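Local atomic coordinates of uncharacterized protein conserved in bacteria (Cupriavidus necator, PDB entry 5DMH), a protein that catalyses the ATP-dependent phosphorylation of 3-oxo-tetronate to 3-oxo-tetronate 4-phosphate, as a member of the four-carbon acid sugar kinase family. Residues 386-390 / 447-453; 373-378 / 398-403; 157-161 / 201-205; 127-133 / 191-197. One frame throughout, in Å; residues are numbered along the deposited sequence.

Contact 1: 386-390 / 447-453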
loop_
_atom_site.group_PDB
_atom_site.type_symbol
_atom_site.label_atom_id
_atom_site.label_comp_id
_atom_site.label_asym_id
_atom_site.label_seq_id
_atom_site.Cartn_x
_atom_site.Cartn_y
_atom_site.Cartn_z
ATOM N N ARG A 386 -10.401 -9.120 -18.131
ATOM C CA ARG A 386 -10.152 -7.681 -18.168
ATOM C C ARG A 386 -10.275 -7.024 -16.786
ATOM O O ARG A 386 -9.764 -5.925 -16.585
ATOM C CB ARG A 386 -11.115 -6.995 -19.134
ATOM C CG ARG A 386 -10.989 -7.478 -20.568
ATOM C CD ARG A 386 -9.786 -6.866 -21.253
ATOM N NE ARG A 386 -9.922 -5.410 -21.336
ATOM C CZ ARG A 386 -10.687 -4.777 -22.218
ATOM N NH1 ARG A 386 -11.380 -5.463 -23.117
ATOM N NH2 ARG A 386 -10.751 -3.452 -22.207
ATOM N N ARG A 387 -10.983 -7.671 -15.858
ATOM C CA ARG A 387 -11.184 -7.093 -14.508
ATOM C C ARG A 387 -10.565 -8.002 -13.456
ATOM O O ARG A 387 -10.873 -9.189 -13.395
ATOM C CB ARG A 387 -12.679 -6.887 -14.188
ATOM C CG ARG A 387 -13.430 -5.944 -15.144
ATOM C CD ARG A 387 -14.926 -5.882 -14.827
ATOM N NE ARG A 387 -15.575 -7.141 -15.160
ATOM C CZ ARG A 387 -16.535 -7.744 -14.464
ATOM N NH1 ARG A 387 -17.020 -8.901 -14.903
ATOM N NH2 ARG A 387 -17.022 -7.224 -13.353
ATOM N N PHE A 388 -9.692 -7.425 -12.637
ATOM C CA PHE A 388 -8.979 -8.156 -11.599
ATOM C C PHE A 388 -9.123 -7.476 -10.263
ATOM O O PHE A 388 -8.679 -6.323 -10.091
ATOM C CB PHE A 388 -7.491 -8.217 -11.957
ATOM C CG PHE A 388 -7.196 -8.881 -13.264
ATOM C CD1 PHE A 388 -7.382 -8.204 -14.462
ATOM C CD2 PHE A 388 -6.685 -10.173 -13.303
ATOM C CE1 PHE A 388 -7.084 -8.818 -15.669
ATOM C CE2 PHE A 388 -6.394 -10.774 -14.505
ATOM C CZ PHE A 388 -6.596 -10.112 -15.678
ATOM N N VAL A 389 -9.711 -8.191 -9.301
ATOM C CA VAL A 389 -9.756 -7.771 -7.896
ATOM C C VAL A 389 -8.783 -8.644 -7.116
ATOM O O VAL A 389 -8.900 -9.855 -7.123
ATOM C CB VAL A 389 -11.174 -7.952 -7.304
ATOM C CG1 VAL A 389 -11.196 -7.559 -5.837
ATOM C CG2 VAL A 389 -12.187 -7.152 -8.108
ATOM N N VAL A 390 -7.798 -8.009 -6.490
ATOM C CA VAL A 390 -6.732 -8.689 -5.791
ATOM C C VAL A 390 -6.721 -8.262 -4.327
ATOM O O VAL A 390 -6.654 -7.079 -4.026
ATOM C CB VAL A 390 -5.358 -8.395 -6.415
ATOM C CG1 VAL A 390 -4.297 -9.292 -5.782
ATOM C CG2 VAL A 390 -5.369 -8.555 -7.944
ATOM N N ALA A 447 -16.321 -4.184 -5.710
ATOM C CA ALA A 447 -15.174 -3.890 -6.578
ATOM C C ALA A 447 -15.410 -4.354 -8.024
ATOM O O ALA A 447 -15.234 -3.576 -8.979
ATOM C CB ALA A 447 -13.932 -4.534 -6.002
ATOM N N LEU A 448 -15.869 -5.593 -8.182
ATOM C CA LEU A 448 -16.102 -6.138 -9.511
ATOM C C LEU A 448 -17.058 -5.242 -10.284
ATOM O O LEU A 448 -16.844 -4.960 -11.466
ATOM C CB LEU A 448 -16.681 -7.551 -9.425
ATOM C CG LEU A 448 -15.639 -8.635 -9.200
ATOM C CD1 LEU A 448 -16.357 -9.899 -8.831
ATOM C CD2 LEU A 448 -14.786 -8.839 -10.475
ATOM N N ARG A 449 -18.129 -4.814 -9.621
ATOM C CA ARG A 449 -19.127 -3.946 -10.245
ATOM C C ARG A 449 -18.605 -2.558 -10.579
ATOM O O ARG A 449 -18.934 -2.004 -11.619
ATOM C CB ARG A 449 -20.376 -3.810 -9.352
ATOM C CG ARG A 449 -21.226 -5.057 -9.315
ATOM C CD ARG A 449 -22.419 -4.906 -8.378
ATOM N NE ARG A 449 -23.277 -6.082 -8.416
ATOM C CZ ARG A 449 -24.170 -6.334 -9.377
ATOM N NH1 ARG A 449 -24.330 -5.492 -10.394
ATOM N NH2 ARG A 449 -24.908 -7.436 -9.325
ATOM N N GLN A 450 -17.817 -1.968 -9.689
ATOM C CA GLN A 450 -17.302 -0.651 -9.977
ATOM C C GLN A 450 -16.277 -0.684 -11.126
ATOM O O GLN A 450 -16.190 0.256 -11.901
ATOM C CB GLN A 450 -16.694 -0.018 -8.730
ATOM C CG GLN A 450 -16.554 1.471 -8.904
ATOM C CD GLN A 450 -16.175 2.178 -7.633
ATOM O OE1 GLN A 450 -16.758 1.942 -6.569
ATOM N NE2 GLN A 450 -15.183 3.053 -7.730
ATOM N N LEU A 451 -15.523 -1.779 -11.237
ATOM C CA LEU A 451 -14.524 -1.925 -12.299
ATOM C C LEU A 451 -15.194 -1.973 -13.683
ATOM O O LEU A 451 -14.642 -1.495 -14.683
ATOM C CB LEU A 451 -13.664 -3.172 -12.054
ATOM C CG LEU A 451 -12.673 -3.189 -10.897
ATOM C CD1 LEU A 451 -11.807 -4.442 -10.986
ATOM C CD2 LEU A 451 -11.793 -1.944 -10.874
ATOM N N GLY A 452 -16.394 -2.533 -13.753
ATOM C CA GLY A 452 -17.102 -2.549 -15.016
ATOM C C GLY A 452 -18.135 -3.645 -15.136
ATOM O O GLY A 452 -18.378 -4.407 -14.194
ATOM N N GLY A 453 -18.741 -3.719 -16.315
ATOM C CA GLY A 453 -19.781 -4.693 -16.588
ATOM C C GLY A 453 -19.279 -6.081 -16.948
ATOM O O GLY A 453 -18.081 -6.323 -17.115
#

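Contact 2: 373-378 / 398-403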
loop_
_atom_site.group_PDB
_atom_site.type_symbol
_atom_site.label_atom_id
_atom_site.label_comp_id
_atom_site.label_asym_id
_atom_site.label_seq_id
_atom_site.Cartn_x
_atom_site.Cartn_y
_atom_site.Cartn_z
ATOM N N LEU A 373 -1.098 -17.433 -7.541
ATOM C CA LEU A 373 -2.107 -16.439 -7.882
ATOM C C LEU A 373 -1.632 -15.597 -9.056
ATOM O O LEU A 373 -2.446 -15.213 -9.923
ATOM C CB LEU A 373 -2.444 -15.578 -6.635
ATOM C CG LEU A 373 -3.214 -16.316 -5.542
ATOM C CD1 LEU A 373 -3.300 -15.456 -4.257
ATOM C CD2 LEU A 373 -4.593 -16.757 -5.983
ATOM N N ALA A 374 -0.329 -15.304 -9.105
ATOM C CA ALA A 374 0.219 -14.523 -10.193
ATOM C C ALA A 374 0.137 -15.315 -11.523
ATOM O O ALA A 374 -0.186 -14.762 -12.580
ATOM C CB ALA A 374 1.647 -14.119 -9.886
ATOM N N THR A 375 0.444 -16.606 -11.464
ATOM C CA THR A 375 0.293 -17.478 -12.641
ATOM C C THR A 375 -1.177 -17.529 -13.122
ATOM O O THR A 375 -1.475 -17.401 -14.320
ATOM C CB THR A 375 0.764 -18.898 -12.328
ATOM O OG1 THR A 375 2.160 -18.886 -12.064
ATOM C CG2 THR A 375 0.439 -19.861 -13.507
ATOM N N VAL A 376 -2.101 -17.672 -12.183
ATOM C CA VAL A 376 -3.513 -17.665 -12.542
ATOM C C VAL A 376 -3.861 -16.335 -13.223
ATOM O O VAL A 376 -4.462 -16.322 -14.278
ATOM C CB VAL A 376 -4.422 -17.896 -11.356
ATOM C CG1 VAL A 376 -5.865 -17.648 -11.749
ATOM C CG2 VAL A 376 -4.233 -19.320 -10.826
ATOM N N ALA A 377 -3.420 -15.214 -12.661
ATOM C CA ALA A 377 -3.679 -13.938 -13.317
ATOM C C ALA A 377 -3.110 -13.847 -14.745
ATOM O O ALA A 377 -3.779 -13.387 -15.677
ATOM C CB ALA A 377 -3.149 -12.810 -12.463
ATOM N N ALA A 378 -1.865 -14.268 -14.923
ATOM C CA ALA A 378 -1.241 -14.218 -16.249
ATOM C C ALA A 378 -2.007 -15.087 -17.249
ATOM O O ALA A 378 -2.250 -14.682 -18.383
ATOM C CB ALA A 378 0.211 -14.650 -16.179
ATOM N N ALA A 398 2.788 -9.362 -6.753
ATOM C CA ALA A 398 3.037 -10.543 -7.583
ATOM C C ALA A 398 2.138 -10.562 -8.813
ATOM O O ALA A 398 2.608 -10.728 -9.945
ATOM C CB ALA A 398 2.876 -11.819 -6.792
ATOM N N VAL A 399 0.844 -10.371 -8.595
ATOM C CA VAL A 399 -0.106 -10.428 -9.674
ATOM C C VAL A 399 0.126 -9.361 -10.743
ATOM O O VAL A 399 0.145 -9.663 -11.927
ATOM C CB VAL A 399 -1.532 -10.314 -9.143
ATOM C CG1 VAL A 399 -2.493 -9.983 -10.272
ATOM C CG2 VAL A 399 -1.888 -11.573 -8.419
ATOM N N VAL A 400 0.328 -8.114 -10.321
ATOM C CA VAL A 400 0.449 -7.027 -11.253
ATOM C C VAL A 400 1.754 -7.124 -12.034
ATOM O O VAL A 400 1.808 -6.818 -13.238
ATOM C CB VAL A 400 0.306 -5.684 -10.514
ATOM C CG1 VAL A 400 0.605 -4.509 -11.425
ATOM C CG2 VAL A 400 -1.099 -5.569 -9.951
ATOM N N GLN A 401 2.809 -7.596 -11.380
ATOM C CA GLN A 401 4.048 -7.831 -12.106
ATOM C C GLN A 401 3.855 -8.954 -13.143
ATOM O O GLN A 401 4.383 -8.852 -14.263
ATOM C CB GLN A 401 5.198 -8.122 -11.137
ATOM C CG GLN A 401 5.717 -6.841 -10.431
ATOM C CD GLN A 401 6.827 -7.102 -9.392
ATOM O OE1 GLN A 401 6.885 -8.158 -8.772
ATOM N NE2 GLN A 401 7.712 -6.133 -9.222
ATOM N N ALA A 402 3.118 -10.004 -12.803
ATOM C CA ALA A 402 2.916 -11.127 -13.736
ATOM C C ALA A 402 2.061 -10.690 -14.930
ATOM O O ALA A 402 2.204 -11.219 -16.043
ATOM C CB ALA A 402 2.274 -12.310 -13.021
ATOM N N LEU A 403 1.153 -9.744 -14.692
ATOM C CA LEU A 403 0.349 -9.146 -15.766
ATOM C C LEU A 403 1.106 -8.187 -16.674
ATOM O O LEU A 403 0.595 -7.789 -17.732
ATOM C CB LEU A 403 -0.843 -8.395 -15.181
ATOM C CG LEU A 403 -1.938 -9.215 -14.505
ATOM C CD1 LEU A 403 -2.896 -8.291 -13.789
ATOM C CD2 LEU A 403 -2.678 -10.087 -15.512
#

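Contact 3: 157-161 / 201-205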
loop_
_atom_site.group_PDB
_atom_site.type_symbol
_atom_site.label_atom_id
_atom_site.label_comp_id
_atom_site.label_asym_id
_atom_site.label_seq_id
_atom_site.Cartn_x
_atom_site.Cartn_y
_atom_site.Cartn_z
ATOM N N ILE A 157 -2.806 7.289 16.409
ATOM C CA ILE A 157 -1.539 7.231 17.123
ATOM C C ILE A 157 -1.529 8.240 18.285
ATOM O O ILE A 157 -1.801 9.413 18.087
ATOM C CB ILE A 157 -0.310 7.534 16.220
ATOM C CG1 ILE A 157 -0.285 6.619 14.997
ATOM C CG2 ILE A 157 0.971 7.311 16.995
ATOM C CD1 ILE A 157 0.687 7.071 13.954
ATOM N N PHE A 158 -1.271 7.724 19.480
ATOM C CA PHE A 158 -1.284 8.492 20.736
ATOM C C PHE A 158 -0.069 8.097 21.557
ATOM O O PHE A 158 0.138 6.929 21.860
ATOM C CB PHE A 158 -2.577 8.235 21.533
ATOM C CG PHE A 158 -2.659 9.005 22.835
ATOM C CD1 PHE A 158 -3.115 10.316 22.846
ATOM C CD2 PHE A 158 -2.282 8.430 24.035
ATOM C CE1 PHE A 158 -3.208 11.010 24.032
ATOM C CE2 PHE A 158 -2.365 9.135 25.217
ATOM C CZ PHE A 158 -2.843 10.411 25.221
ATOM N N ARG A 159 0.742 9.086 21.941
ATOM C CA ARG A 159 2.003 8.837 22.646
ATOM C C ARG A 159 2.825 7.757 21.946
ATOM O O ARG A 159 3.480 6.947 22.579
ATOM C CB ARG A 159 1.772 8.536 24.121
ATOM C CG ARG A 159 1.178 9.742 24.868
ATOM C CD ARG A 159 0.984 9.511 26.366
ATOM N NE ARG A 159 0.509 10.744 26.986
ATOM C CZ ARG A 159 1.302 11.710 27.455
ATOM N NH1 ARG A 159 2.618 11.605 27.404
ATOM N NH2 ARG A 159 0.768 12.800 27.964
ATOM N N GLY A 160 2.765 7.797 20.625
ATOM C CA GLY A 160 3.555 6.952 19.755
ATOM C C GLY A 160 3.020 5.547 19.582
ATOM O O GLY A 160 3.620 4.759 18.852
ATOM N N HIS A 161 1.900 5.248 20.251
ATOM C CA HIS A 161 1.307 3.923 20.246
ATOM C C HIS A 161 0.200 3.873 19.178
ATOM O O HIS A 161 -0.674 4.739 19.110
ATOM C CB HIS A 161 0.740 3.580 21.645
ATOM C CG HIS A 161 1.794 3.267 22.669
ATOM N ND1 HIS A 161 2.708 4.199 23.104
ATOM C CD2 HIS A 161 2.089 2.117 23.328
ATOM C CE1 HIS A 161 3.507 3.650 24.007
ATOM N NE2 HIS A 161 3.178 2.381 24.134
ATOM N N LEU A 201 9.596 11.320 19.153
ATOM C CA LEU A 201 8.149 11.442 19.129
ATOM C C LEU A 201 7.718 12.882 18.995
ATOM O O LEU A 201 8.145 13.742 19.764
ATOM C CB LEU A 201 7.544 10.874 20.409
ATOM C CG LEU A 201 6.012 10.965 20.573
ATOM C CD1 LEU A 201 5.262 10.149 19.545
ATOM C CD2 LEU A 201 5.615 10.522 21.993
ATOM N N LEU A 202 6.849 13.128 18.021
ATOM C CA LEU A 202 6.142 14.392 17.900
ATOM C C LEU A 202 4.755 14.154 18.505
ATOM O O LEU A 202 3.886 13.596 17.862
ATOM C CB LEU A 202 6.089 14.799 16.423
ATOM C CG LEU A 202 5.279 16.003 16.002
ATOM C CD1 LEU A 202 5.753 17.237 16.768
ATOM C CD2 LEU A 202 5.392 16.243 14.496
ATOM N N ARG A 203 4.572 14.550 19.758
ATOM C CA ARG A 203 3.449 14.084 20.572
ATOM C C ARG A 203 2.148 14.834 20.277
ATOM O O ARG A 203 2.159 15.982 19.814
ATOM C CB ARG A 203 3.833 14.198 22.060
ATOM C CG ARG A 203 2.929 13.451 23.032
ATOM C CD ARG A 203 3.396 13.606 24.479
ATOM N NE ARG A 203 4.654 12.926 24.722
ATOM C CZ ARG A 203 5.859 13.502 24.783
ATOM N NH1 ARG A 203 6.932 12.743 24.990
ATOM N NH2 ARG A 203 6.014 14.819 24.668
ATOM N N TYR A 204 1.026 14.186 20.576
ATOM C CA TYR A 204 -0.303 14.710 20.264
ATOM C C TYR A 204 -0.588 16.104 20.805
ATOM O O TYR A 204 -1.395 16.845 20.230
ATOM C CB TYR A 204 -1.373 13.758 20.818
ATOM C CG TYR A 204 -1.462 13.792 22.317
ATOM C CD1 TYR A 204 -0.601 13.050 23.103
ATOM C CD2 TYR A 204 -2.385 14.612 22.949
ATOM C CE1 TYR A 204 -0.657 13.120 24.469
ATOM C CE2 TYR A 204 -2.469 14.676 24.308
ATOM C CZ TYR A 204 -1.604 13.921 25.081
ATOM O OH TYR A 204 -1.662 13.969 26.454
ATOM N N ASP A 205 0.046 16.456 21.917
ATOM C CA ASP A 205 -0.240 17.728 22.569
ATOM C C ASP A 205 0.397 18.912 21.825
ATOM O O ASP A 205 -0.133 20.009 21.851
ATOM C CB ASP A 205 0.127 17.675 24.050
ATOM C CG ASP A 205 1.599 17.359 24.309
ATOM O OD1 ASP A 205 2.308 16.839 23.424
ATOM O OD2 ASP A 205 2.049 17.637 25.441
#

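Contact 4: 127-133 / 191-197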
loop_
_atom_site.group_PDB
_atom_site.type_symbol
_atom_site.label_atom_id
_atom_site.label_comp_id
_atom_site.label_asym_id
_atom_site.label_seq_id
_atom_site.Cartn_x
_atom_site.Cartn_y
_atom_site.Cartn_z
ATOM N N ASN A 127 11.503 -2.938 6.751
ATOM C CA ASN A 127 12.334 -2.054 5.950
ATOM C C ASN A 127 12.025 -0.562 6.107
ATOM O O ASN A 127 12.596 0.256 5.397
ATOM C CB ASN A 127 12.165 -2.473 4.486
ATOM C CG ASN A 127 12.736 -3.861 4.221
ATOM O OD1 ASN A 127 13.688 -4.275 4.879
ATOM N ND2 ASN A 127 12.162 -4.582 3.250
ATOM N N ILE A 128 11.126 -0.209 7.030
ATOM C CA ILE A 128 10.733 1.188 7.190
ATOM C C ILE A 128 11.923 2.046 7.633
ATOM O O ILE A 128 12.227 3.090 7.025
ATOM C CB ILE A 128 9.532 1.346 8.170
ATOM C CG1 ILE A 128 8.313 0.587 7.621
ATOM C CG2 ILE A 128 9.249 2.836 8.427
ATOM C CD1 ILE A 128 7.153 0.509 8.579
ATOM N N GLY A 129 12.618 1.595 8.673
ATOM C CA GLY A 129 13.802 2.290 9.144
ATOM C C GLY A 129 14.921 2.407 8.108
ATOM O O GLY A 129 15.425 3.503 7.859
ATOM N N PRO A 130 15.345 1.275 7.533
ATOM C CA PRO A 130 16.474 1.358 6.593
ATOM C C PRO A 130 16.164 2.219 5.379
ATOM O O PRO A 130 17.021 3.032 4.990
ATOM C CB PRO A 130 16.698 -0.098 6.192
ATOM C CG PRO A 130 16.301 -0.865 7.412
ATOM C CD PRO A 130 15.126 -0.110 7.979
ATOM N N VAL A 131 14.955 2.125 4.857
ATOM C CA VAL A 131 14.581 2.918 3.678
ATOM C C VAL A 131 14.454 4.418 4.002
ATOM O O VAL A 131 15.028 5.256 3.299
ATOM C CB VAL A 131 13.320 2.389 2.980
ATOM C CG1 VAL A 131 12.827 3.372 1.959
ATOM C CG2 VAL A 131 13.606 1.049 2.290
ATOM N N ALA A 132 13.744 4.763 5.071
ATOM C CA ALA A 132 13.607 6.158 5.440
ATOM C C ALA A 132 14.975 6.773 5.668
ATOM O O ALA A 132 15.258 7.904 5.226
ATOM C CB ALA A 132 12.728 6.327 6.675
ATOM N N GLU A 133 15.832 6.074 6.400
ATOM C CA GLU A 133 17.137 6.659 6.715
ATOM C C GLU A 133 17.983 6.826 5.459
ATOM O O GLU A 133 18.706 7.826 5.326
ATOM C CB GLU A 133 17.896 5.830 7.766
ATOM C CG GLU A 133 17.313 5.971 9.139
ATOM C CD GLU A 133 18.083 5.236 10.226
ATOM O OE1 GLU A 133 18.662 4.165 9.971
ATOM O OE2 GLU A 133 18.095 5.739 11.356
ATOM N N LEU A 191 10.234 1.279 15.615
ATOM C CA LEU A 191 11.030 1.932 14.594
ATOM C C LEU A 191 12.500 2.025 15.019
ATOM O O LEU A 191 13.417 1.823 14.188
ATOM C CB LEU A 191 10.471 3.330 14.286
ATOM C CG LEU A 191 11.140 4.121 13.148
ATOM C CD1 LEU A 191 11.291 3.287 11.865
ATOM C CD2 LEU A 191 10.348 5.378 12.874
ATOM N N GLN A 192 12.738 2.332 16.287
ATOM C CA GLN A 192 14.118 2.437 16.788
ATOM C C GLN A 192 14.871 1.126 16.544
ATOM O O GLN A 192 16.045 1.130 16.189
ATOM C CB GLN A 192 14.161 2.818 18.280
ATOM C CG GLN A 192 15.572 3.112 18.808
ATOM C CD GLN A 192 16.259 4.227 18.068
ATOM O OE1 GLN A 192 16.114 5.401 18.416
ATOM N NE2 GLN A 192 16.999 3.876 17.018
ATOM N N ARG A 193 14.172 -0.004 16.651
ATOM C CA ARG A 193 14.854 -1.300 16.523
ATOM C C ARG A 193 15.385 -1.567 15.127
ATOM O O ARG A 193 16.337 -2.345 14.943
ATOM C CB ARG A 193 13.944 -2.433 16.962
ATOM C CG ARG A 193 13.915 -2.607 18.448
ATOM C CD ARG A 193 13.384 -3.968 18.826
ATOM N NE ARG A 193 11.939 -3.983 18.775
ATOM C CZ ARG A 193 11.129 -3.883 19.829
ATOM N NH1 ARG A 193 11.617 -3.775 21.061
ATOM N NH2 ARG A 193 9.805 -3.909 19.640
ATOM N N GLN A 194 14.792 -0.910 14.149
ATOM C CA GLN A 194 15.190 -1.084 12.770
ATOM C C GLN A 194 15.878 0.178 12.214
ATOM O O GLN A 194 15.994 0.352 10.997
ATOM C CB GLN A 194 13.987 -1.491 11.927
ATOM C CG GLN A 194 12.834 -0.538 11.949
ATOM C CD GLN A 194 11.663 -1.026 11.116
ATOM O OE1 GLN A 194 11.702 -0.981 9.906
ATOM N NE2 GLN A 194 10.591 -1.451 11.783
ATOM N N SER A 195 16.322 1.050 13.115
ATOM C CA SER A 195 16.946 2.328 12.738
ATOM C C SER A 195 18.292 2.494 13.432
ATOM O O SER A 195 18.445 2.144 14.600
ATOM C CB SER A 195 16.056 3.532 13.098
ATOM O OG SER A 195 14.764 3.439 12.530
ATOM N N LYS A 196 19.269 3.012 12.693
ATOM C CA LYS A 196 20.614 3.263 13.225
ATOM C C LYS A 196 20.703 4.557 14.051
ATOM O O LYS A 196 21.450 4.651 15.021
ATOM C CB LYS A 196 21.625 3.323 12.068
ATOM C CG LYS A 196 21.707 2.053 11.261
ATOM C CD LYS A 196 23.009 1.962 10.473
ATOM C CE LYS A 196 22.964 0.822 9.463
ATOM N NZ LYS A 196 22.233 1.230 8.219
ATOM N N ASN A 197 19.892 5.527 13.667
ATOM C CA ASN A 197 19.904 6.854 14.236
ATOM C C ASN A 197 18.706 7.107 15.170
ATOM O O ASN A 197 17.746 6.318 15.219
ATOM C CB ASN A 197 19.934 7.880 13.099
ATOM C CG ASN A 197 21.263 7.867 12.339
ATOM O OD1 ASN A 197 22.308 7.640 12.924
ATOM N ND2 ASN A 197 21.214 8.094 11.040
HETATM O O HOH W 1 16.276 7.609 12.565
HETATM O O HOH W 2 18.218 1.384 9.459
HETATM O O HOH W 3 20.674 3.697 8.070
#

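Contact 1: 386-390 / 447-453
Arg387 reaches from its strand across the last turn of helix 443-451 and delivers its guanidinium to the helix's C-terminal end, where Leu448 O receives it. Strand 387-390 and helix segment 447-451 run roughly antiparallel, at 147°, with their axes 8.6 Å apart. Arg387 and Val389 both send their side chains from the strand toward the helix, whereas the intervening Phe388 turns to the other face of the strand. The arginine chain passes obliquely over Leu451, CD lying 4.1 Å from Leu451 CB, and a bend at chi3 (-70°) turns the flat head along the helix end. There Arg387 NH2 donates to Leu448 O at 3.0 Å. This oxygen lies in the guanidinium plane, but the donor stands well above the carbonyl plane and the N-H...O angle is only 143°, so the bond is bent. Leu448 CD2 covers one face of the guanidinium; Gly453 O sits over the opposite face, 3.3 Å from Arg387 NE, at an angle too poor for a hydrogen bond. Two residues further along the strand, Val389 CG2 packs 3.8 Å from Ala447 CB and also meets Leu448 CD2 and Leu451 CD1. The Val389 and Leu448 side chains cross at about a right angle. Gly452, with positive phi, ends the helix and turns the chain past the arginine. Backbone carbonyls hold NH2 and NH1 of the buried guanidinium, NH1 through Gly286 O, and its positive charge probably complements the partial negative charge of the helix C terminus.

Contact 2: 373-378 / 398-403
Ala374 and Val399 mark the closest backbone approach of two alpha helices in the nucleotide-binding C-terminal domain, which pack side by side with small residues at the interface. Segments 373-378 and 398-403 run at 37° with axes 8.0 Å apart, and the CA atoms of Ala374 and Val399 come within 4.1 Å. Such nearness is possible because alanines supply much of the surface: Ala374, Ala377 and Ala378 on one helix, Ala398 and Ala402 on the other. The methyl of Ala374 meets both alanines opposite: Ala374 CB is 4.0 Å from Ala398 CB. Ala374 CB is also 3.7 Å from Ala402 CB.

The larger side chains divide the remaining work by their rotamers. In Val399, chi1 of 164° sets CG1 anti to the backbone N and CG2 anti to the carbonyl carbon, and the two branches consequently meet different turns of the neighbouring helix. Val399 CG1 packs on Ala377 CB at 3.6 Å, whereas CG2 lies against the backbone around Leu373 O and Ala374 CA. The CB of Leu403 does not point at the partner helix, yet with chi1 at -68°, CG anti to the carbonyl carbon, its CD2 methyl comes nearer to Ala377. Leu291 of strand 288-292 touches both Ala377 and Val399, so the helix pair rests on the neighbouring strand. The ATP-binding residues Glu370 and Thr395, assigned by inference, lie on these same two helices, and the side chain of Leu373 is about 6 Å from the bound ADP. At the far end of the interface, Leu403 CD2 comes to rest 3.5 Å from Ala377 O.

Contact 3: 157-161 / 201-205
Phe158 to His161 form a type I' beta turn, the hairpin connection between strands 155-158 and 161-164, and it packs against Leu201, Arg203 and Tyr204, where strand 199-202 gives way to helix 204-207. Arg159 and Gly160 both have positive phi, as this turn requires, and backbone bonds join Phe158 and His161 in both directions. Across the contact the CA atoms of Arg159 and Arg203, the helix N-cap residue, are 5.8 Å apart. Asp232 bridges the two backbones, its carboxylate accepting from the N atoms of Arg159, Gly160 and Tyr204.

The rings of Phe158 and Tyr204 make an offset stack, with centroids 4.3 Å apart and planes at 30°. Phe158 CE1 stands over the centre of the tyrosine ring. Tyr204 gains this place through chi1 of 71°, which puts its CG between backbone N and carbonyl carbon. The extended Arg159 chain runs along the edge of the same ring, its guanidinium turned 71° from the ring plane. Arg203 CD lies over one guanidinium face, and Arg159 NH1 comes 3.6 Å from Arg203 NE, bringing like charges close. Leu201 CD1 packs 3.6 Å from Gly160 N. Arg159 NH2 makes a weak, clearly bent hydrogen bond of 3.1 Å to Tyr204 OH.

Contact 4: 127-133 / 191-197
Glu133 OE1 is gripped by Lys196 N, which donates at 3.0 Å, and by two donating waters. The next backbone N-H, Asn197 N, donates to Glu133 OE2 at 2.9 Å. OE1 uses its syn lone pair in a fairly straight bond (166°), and OE2 is met on its syn side, slightly out of the carboxylate plane. Extended beyond CG, the glutamate reaches across from helix 128-139. One of the OE1 waters also donates to Gln194 O; the other joins OE1 to Lys196 NZ.

Gln194 grips in the reverse direction. Its OE1 takes the hydrogen of Gly129 N at 3.0 Å, almost straight at 175°, although the donor stands above the amide carbonyl plane. With CG between the backbone N and the carbonyl carbon, the extended chain carries that oxygen to the first turn of the helix, while NE2 is held by Ser122 OG. Gly129 allows close approach, its CA lying 3.8 Å from Leu191 CD1 and 3.5 Å from Gln194 O. Side-chain acceptors meeting N-H groups at a helix start and along a loop thus join helix 128-139 to the exit of helix 187-193 within the sugar-binding N-terminal domain.

Overall arrangement
From the N terminus, helix 128-139 opens contact 4, strand 155-158 opens contact 3, and the chain then returns through 191-197 and 201-205 to close them in that order. The two therefore cross, and helix 187-193 is followed, after a short loop, by strand 199-202; both ties belong to the sugar-binding N-terminal domain, their centres 18 Å apart. Contacts 2 and 1 follow in series and also cross: contact 2 opens at 373-378 and closes at 398-403, while contact 1 opens inside that loop at 386-390 and closes at 447-453, bringing C-terminal helix 443-451 onto a strand of the nucleotide-binding part. These two touch, Phe388 CE2 packing on Leu403 CD2 at 3.9 Å.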